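Local structure of single-stranded DNA-binding protein (Thermus thermophilus, 2CWA) at residues A[27-32]-A[57-62]; A[79-84]-A[100-105]. The protein binds single-stranded DNA and probably recruits partner proteins to it during DNA replication, recombination and repair. One frame throughout, in Å; residues are numbered along the deposited sequence.

Contact 1: A[27-32]-A[57-62]; sequences LAILDL and RLLGRQ. With NO3 (nitrate ion), chain C.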
loop_
_atom_site.group_PDB
_atom_site.type_symbol
_atom_site.label_atom_id
_atom_site.label_comp_id
_atom_site.label_asym_id
_atom_site.label_seq_id
_atom_site.Cartn_x
_atom_site.Cartn_y
_atom_site.Cartn_z
ATOM N N LEU A 27 20.259 -14.517 2.864
ATOM C CA LEU A 27 19.182 -13.891 2.101
ATOM C C LEU A 27 19.244 -12.383 2.319
ATOM O O LEU A 27 19.136 -11.906 3.455
ATOM C CB LEU A 27 17.816 -14.407 2.553
ATOM C CG LEU A 27 16.606 -13.775 1.842
ATOM C CD1 LEU A 27 16.604 -14.144 0.359
ATOM C CD2 LEU A 27 15.333 -14.253 2.504
ATOM N N ALA A 28 19.426 -11.646 1.228
ATOM C CA ALA A 28 19.498 -10.194 1.280
ATOM C C ALA A 28 18.116 -9.606 1.525
ATOM O O ALA A 28 17.129 -10.014 0.901
ATOM C CB ALA A 28 20.075 -9.650 -0.023
ATOM N N ILE A 29 18.045 -8.654 2.449
ATOM C CA ILE A 29 16.787 -7.998 2.771
ATOM C C ILE A 29 17.026 -6.497 2.700
ATOM O O ILE A 29 17.854 -5.959 3.435
ATOM C CB ILE A 29 16.297 -8.364 4.188
ATOM C CG1 ILE A 29 16.101 -9.878 4.295
ATOM C CG2 ILE A 29 14.985 -7.635 4.497
ATOM C CD1 ILE A 29 15.691 -10.354 5.673
ATOM N N LEU A 30 16.324 -5.828 1.790
ATOM C CA LEU A 30 16.472 -4.391 1.639
ATOM C C LEU A 30 15.148 -3.708 1.929
ATOM O O LEU A 30 14.196 -3.822 1.154
ATOM C CB LEU A 30 16.933 -4.041 0.225
ATOM C CG LEU A 30 17.213 -2.556 -0.046
ATOM C CD1 LEU A 30 18.233 -2.029 0.949
ATOM C CD2 LEU A 30 17.721 -2.381 -1.464
ATOM N N ASP A 31 15.080 -3.016 3.062
ATOM C CA ASP A 31 13.867 -2.306 3.428
ATOM C C ASP A 31 14.021 -0.856 3.006
ATOM O O ASP A 31 15.031 -0.212 3.306
ATOM C CB ASP A 31 13.611 -2.399 4.934
ATOM C CG ASP A 31 13.133 -3.775 5.357
ATOM O OD1 ASP A 31 12.291 -4.357 4.637
ATOM O OD2 ASP A 31 13.586 -4.270 6.411
ATOM N N LEU A 32 13.024 -0.357 2.285
ATOM C CA LEU A 32 13.040 1.015 1.801
ATOM C C LEU A 32 11.757 1.717 2.220
ATOM O O LEU A 32 10.744 1.076 2.483
ATOM C CB LEU A 32 13.144 1.043 0.267
ATOM C CG LEU A 32 14.292 0.294 -0.416
ATOM C CD1 LEU A 32 13.987 -1.193 -0.445
ATOM C CD2 LEU A 32 14.465 0.802 -1.831
ATOM N N ARG A 57 9.726 -3.937 1.072
ATOM C CA ARG A 57 10.824 -4.871 1.276
ATOM C C ARG A 57 11.227 -5.636 0.024
ATOM O O ARG A 57 10.414 -6.341 -0.577
ATOM C CB ARG A 57 10.470 -5.871 2.374
ATOM C CG ARG A 57 11.463 -7.020 2.503
ATOM C CD ARG A 57 11.220 -7.809 3.782
ATOM N NE ARG A 57 11.569 -7.028 4.963
ATOM C CZ ARG A 57 11.475 -7.473 6.212
ATOM N NH1 ARG A 57 11.036 -8.705 6.451
ATOM N NH2 ARG A 57 11.827 -6.689 7.223
ATOM N N LEU A 58 12.487 -5.478 -0.360
ATOM C CA LEU A 58 13.059 -6.180 -1.505
ATOM C C LEU A 58 13.852 -7.350 -0.929
ATOM O O LEU A 58 14.416 -7.229 0.159
ATOM C CB LEU A 58 14.014 -5.274 -2.273
ATOM C CG LEU A 58 13.494 -4.439 -3.440
ATOM C CD1 LEU A 58 14.637 -3.600 -3.997
ATOM C CD2 LEU A 58 12.938 -5.355 -4.521
ATOM N N LEU A 59 13.896 -8.471 -1.645
ATOM C CA LEU A 59 14.640 -9.643 -1.177
ATOM C C LEU A 59 15.578 -10.202 -2.245
ATOM O O LEU A 59 15.511 -9.828 -3.418
ATOM C CB LEU A 59 13.686 -10.768 -0.758
ATOM C CG LEU A 59 12.660 -10.580 0.357
ATOM C CD1 LEU A 59 11.856 -11.870 0.515
ATOM C CD2 LEU A 59 13.363 -10.224 1.660
ATOM N N GLY A 60 16.460 -11.100 -1.814
ATOM C CA GLY A 60 17.381 -11.767 -2.721
ATOM C C GLY A 60 18.154 -10.961 -3.739
ATOM O O GLY A 60 18.693 -9.897 -3.436
ATOM N N ARG A 61 18.213 -11.479 -4.962
ATOM C CA ARG A 61 18.967 -10.824 -6.021
ATOM C C ARG A 61 18.484 -9.420 -6.370
ATOM O O ARG A 61 19.292 -8.563 -6.721
ATOM C CB ARG A 61 18.995 -11.702 -7.281
ATOM C CG ARG A 61 17.638 -12.039 -7.853
ATOM C CD ARG A 61 17.767 -12.807 -9.170
ATOM N NE ARG A 61 16.460 -13.070 -9.772
ATOM C CZ ARG A 61 15.625 -12.124 -10.190
ATOM N NH1 ARG A 61 15.955 -10.845 -10.080
ATOM N NH2 ARG A 61 14.452 -12.457 -10.708
ATOM N N GLN A 62 17.181 -9.174 -6.275
ATOM C CA GLN A 62 16.663 -7.844 -6.595
ATOM C C GLN A 62 17.061 -6.846 -5.517
ATOM O O GLN A 62 17.117 -5.641 -5.768
ATOM C CB GLN A 62 15.140 -7.875 -6.757
ATOM C CG GLN A 62 14.696 -8.510 -8.066
ATOM C CD GLN A 62 15.179 -7.732 -9.281
ATOM O OE1 GLN A 62 15.509 -8.314 -10.315
ATOM N NE2 GLN A 62 15.210 -6.409 -9.163
HETATM N N NO3 C . 14.713 -12.060 -5.599
HETATM O O1 NO3 C . 13.671 -12.228 -5.008
HETATM O O2 NO3 C . 15.587 -12.919 -5.557
HETATM O O3 NO3 C . 14.890 -11.037 -6.236
#
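Ile-29, Leu-30 and Asp-31 pair with Leu-59, Leu-58 and Arg-57 in the antiparallel hairpin of strands 28-39 and 49-59, just before the second strand gives way to the short helix 60-64. Leu-30 and Leu-58 form the hydrogen-bonded pair: Leu-30 N reaches Leu-58 O at 2.9 Å and the reciprocal bond from Leu-58 N to Leu-30 O is equally straight. Their side chains run side by side, CB against CB, and enter the apolar interior beside Trp-66 and Ala-63, a place for branched aliphatic residues.

This hairpin belongs to the first of the two OB-fold domains in the chain, and the opposite face of the hairpin carries the Asp-31/Arg-57 ion pair beside Ile-29 and Leu-59. There Arg-57 grips Asp-31 side-on, with NE 2.8 Å from Asp-31 OD1 and NH2 3.1 Å from Asp-31 OD2. Each oxygen offers its syn lone pair, and the carboxylate and guanidinium planes lie 30° apart. The arginine chain leaves extended and bends at chi3 (-69°), which swings NE towards Asp-31 on the neighbouring strand. Ile-29 CG2 sits over one guanidinium face, 3.5 Å from Arg-57 NE, while Ile-29 CG1 lies alongside Leu-59 CD2.

Where the strand ends, Gly-60 N makes a weak bond to Ala-28 O. Glycine suits the spot because its phi is positive; the absence of a CB also leaves room for a nitrate ion, probably from the crystallisation liquor. Two backbone amides hold that anion, Arg-61 N on O2 and Gln-62 N on O3, the latter at 3.0 Å.

Contact 2: A[79-84]-A[100-105]; sequences EGRLEY and RADFLD
Arg-81 takes a chi1 of 49°, placing CG between its backbone N and carbonyl carbon, and from there the chain runs extended to NE; Asp-102, with CG anti to its own carbonyl carbon (chi1 -78°), crosses it at about a right angle. The guanidinium thus comes up against the carboxylate, NE lying 3.1 Å from Asp-102 OD2 and NH1 3.2 Å from Asp-102 OD1. The individual hydrogen bonds are weak, and the two planes are 41° apart, so attraction between the charges probably contributes much of the hold. On another edge, Arg-81 NH2 points at Glu-83 OE1, 3.1 Å away and almost in the guanidinium plane; that oxygen also pairs with Arg-169 from the second OB-fold domain. One face of the Arg-81 group rests on Arg-100 CG, and its NH1 stands over the centre of the Arg-100 guanidinium, a meeting of like charges that Asp-102 probably offsets, since Arg-100 NH1 forms a salt bridge with Asp-102 OD1 by charge alone, the oxygen lying well off the guanidinium plane. A leucine in place of Arg-81 would probably leave Asp-102 without this cationic mate and take one of the two arginines from Glu-83 OE1.

The backbone beneath is an antiparallel pairing of strands 75-85 and 96-107 in the first OB fold, interrupted by a classic beta bulge. Asp-102 and Phe-103 both face Glu-79, whose O accepts from Asp-102 N at 2.8 Å and Phe-103 N at 3.1 Å, both donors lying in the carbonyl plane. Beyond the bulge Arg-81 and Arg-100 exchange two 2.9 Å bonds, N to O each way. Glycine suits position 80, where the strands come close: Gly-80 CA is 3.0 Å from Arg-100 O, and a CB would clash with that oxygen.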
loop_
_atom_site.group_PDB
_atom_site.type_symbol
_atom_site.label_atom_id
_atom_site.label_comp_id
_atom_site.label_asym_id
_atom_site.label_seq_id
_atom_site.Cartn_x
_atom_site.Cartn_y
_atom_site.Cartn_z
ATOM N N GLU A 79 7.442 -2.457 -8.241
ATOM C CA GLU A 79 6.361 -3.336 -8.661
ATOM C C GLU A 79 6.359 -4.452 -7.627
ATOM O O GLU A 79 7.370 -5.143 -7.436
ATOM C CB GLU A 79 6.608 -3.926 -10.059
ATOM C CG GLU A 79 5.512 -4.938 -10.435
ATOM C CD GLU A 79 5.624 -5.483 -11.855
ATOM O OE1 GLU A 79 6.667 -5.277 -12.500
ATOM O OE2 GLU A 79 4.662 -6.127 -12.319
ATOM N N GLY A 80 5.231 -4.638 -6.956
ATOM C CA GLY A 80 5.190 -5.665 -5.939
ATOM C C GLY A 80 3.816 -6.218 -5.660
ATOM O O GLY A 80 2.952 -6.284 -6.538
ATOM N N ARG A 81 3.614 -6.602 -4.411
ATOM C CA ARG A 81 2.361 -7.190 -3.992
ATOM C C ARG A 81 2.249 -7.113 -2.483
ATOM O O ARG A 81 3.243 -6.889 -1.790
ATOM C CB ARG A 81 2.319 -8.648 -4.439
ATOM C CG ARG A 81 3.575 -9.403 -4.065
ATOM C CD ARG A 81 3.766 -10.659 -4.916
ATOM N NE ARG A 81 5.109 -11.194 -4.730
ATOM C CZ ARG A 81 5.565 -11.682 -3.580
ATOM N NH1 ARG A 81 6.807 -12.141 -3.502
ATOM N NH2 ARG A 81 4.776 -11.724 -2.510
ATOM N N LEU A 82 1.035 -7.301 -1.984
ATOM C CA LEU A 82 0.783 -7.266 -0.555
ATOM C C LEU A 82 0.952 -8.669 0.010
ATOM O O LEU A 82 0.582 -9.653 -0.630
ATOM C CB LEU A 82 -0.629 -6.756 -0.294
ATOM C CG LEU A 82 -0.914 -5.373 -0.899
ATOM C CD1 LEU A 82 -2.342 -4.977 -0.587
ATOM C CD2 LEU A 82 0.050 -4.349 -0.333
ATOM N N GLU A 83 1.505 -8.754 1.212
ATOM C CA GLU A 83 1.739 -10.039 1.847
ATOM C C GLU A 83 1.256 -9.985 3.295
ATOM O O GLU A 83 1.751 -9.202 4.105
ATOM C CB GLU A 83 3.233 -10.358 1.761
ATOM C CG GLU A 83 3.628 -11.755 2.178
ATOM C CD GLU A 83 5.034 -12.087 1.721
ATOM O OE1 GLU A 83 5.236 -12.275 0.502
ATOM O OE2 GLU A 83 5.939 -12.143 2.579
ATOM N N TYR A 84 0.280 -10.829 3.601
ATOM C CA TYR A 84 -0.327 -10.887 4.922
ATOM C C TYR A 84 0.296 -11.924 5.857
ATOM O O TYR A 84 0.711 -12.993 5.421
ATOM C CB TYR A 84 -1.810 -11.190 4.765
ATOM C CG TYR A 84 -2.567 -11.285 6.061
ATOM C CD1 TYR A 84 -2.986 -10.138 6.732
ATOM C CD2 TYR A 84 -2.867 -12.523 6.620
ATOM C CE1 TYR A 84 -3.689 -10.222 7.928
ATOM C CE2 TYR A 84 -3.566 -12.618 7.813
ATOM C CZ TYR A 84 -3.975 -11.462 8.461
ATOM O OH TYR A 84 -4.673 -11.552 9.640
ATOM N N ARG A 100 5.637 -6.078 -0.345
ATOM C CA ARG A 100 6.785 -6.787 -0.879
ATOM C C ARG A 100 7.110 -6.276 -2.275
ATOM O O ARG A 100 6.270 -6.337 -3.172
ATOM C CB ARG A 100 6.469 -8.281 -0.938
ATOM C CG ARG A 100 7.470 -9.122 -1.705
ATOM C CD ARG A 100 8.757 -9.350 -0.921
ATOM N NE ARG A 100 9.514 -10.469 -1.473
ATOM C CZ ARG A 100 10.030 -10.492 -2.695
ATOM N NH1 ARG A 100 9.876 -9.450 -3.500
ATOM N NH2 ARG A 100 10.688 -11.560 -3.123
ATOM N N ALA A 101 8.320 -5.761 -2.458
ATOM C CA ALA A 101 8.735 -5.278 -3.767
ATOM C C ALA A 101 9.377 -6.426 -4.534
ATOM O O ALA A 101 10.340 -7.017 -4.059
ATOM C CB ALA A 101 9.731 -4.154 -3.619
ATOM N N ASP A 102 8.847 -6.756 -5.707
ATOM C CA ASP A 102 9.450 -7.820 -6.498
ATOM C C ASP A 102 10.571 -7.218 -7.333
ATOM O O ASP A 102 11.603 -7.852 -7.559
ATOM C CB ASP A 102 8.414 -8.486 -7.416
ATOM C CG ASP A 102 7.516 -9.456 -6.671
ATOM O OD1 ASP A 102 8.019 -10.132 -5.749
ATOM O OD2 ASP A 102 6.314 -9.555 -7.004
ATOM N N PHE A 103 10.367 -5.976 -7.761
ATOM C CA PHE A 103 11.331 -5.264 -8.587
ATOM C C PHE A 103 11.402 -3.789 -8.206
ATOM O O PHE A 103 10.411 -3.204 -7.783
ATOM C CB PHE A 103 10.907 -5.320 -10.056
ATOM C CG PHE A 103 10.875 -6.702 -10.638
ATOM C CD1 PHE A 103 12.043 -7.312 -11.069
ATOM C CD2 PHE A 103 9.666 -7.378 -10.783
ATOM C CE1 PHE A 103 12.012 -8.583 -11.645
ATOM C CE2 PHE A 103 9.623 -8.646 -11.355
ATOM C CZ PHE A 103 10.800 -9.246 -11.788
ATOM N N LEU A 104 12.577 -3.197 -8.372
ATOM C CA LEU A 104 12.763 -1.776 -8.124
ATOM C C LEU A 104 13.585 -1.254 -9.282
ATOM O O LEU A 104 14.512 -1.919 -9.748
ATOM C CB LEU A 104 13.497 -1.504 -6.806
ATOM C CG LEU A 104 13.778 -0.008 -6.570
ATOM C CD1 LEU A 104 13.801 0.292 -5.080
ATOM C CD2 LEU A 104 15.088 0.396 -7.231
ATOM N N ASP A 105 13.222 -0.070 -9.762
ATOM C CA ASP A 105 13.930 0.572 -10.854
ATOM C C ASP A 105 14.116 2.043 -10.524
ATOM O O ASP A 105 13.143 2.742 -10.253
ATOM C CB ASP A 105 13.127 0.460 -12.150
ATOM C CG ASP A 105 13.162 -0.930 -12.736
ATOM O OD1 ASP A 105 14.202 -1.295 -13.321
ATOM O OD2 ASP A 105 12.153 -1.652 -12.606
#

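How the contacts relate
Contact 1 and contact 2 lie in series along the chain, their centres about 10 Å apart, within the same OB-fold domain. Strands 49-59 and 96-107 run parallel as neighbours and join them: Arg-57 O is 2.9 Å from Ala-101 N, a probable hydrogen bond. Apolar side chains continue the junction on the buried side, where Leu-32 CD2 packs 3.4 Å from Leu-104 CD1 and Leu-58 also meets Ala-101. Near the start of helix 60-64, Gln-62 CG touches the carbonyl O of Asp-102, at which residue the chain turns its corner. The nitrate held by contact 1 lies about 4 Å, nearest atoms, from the side chain of Arg-100 in contact 2, so both border that anion.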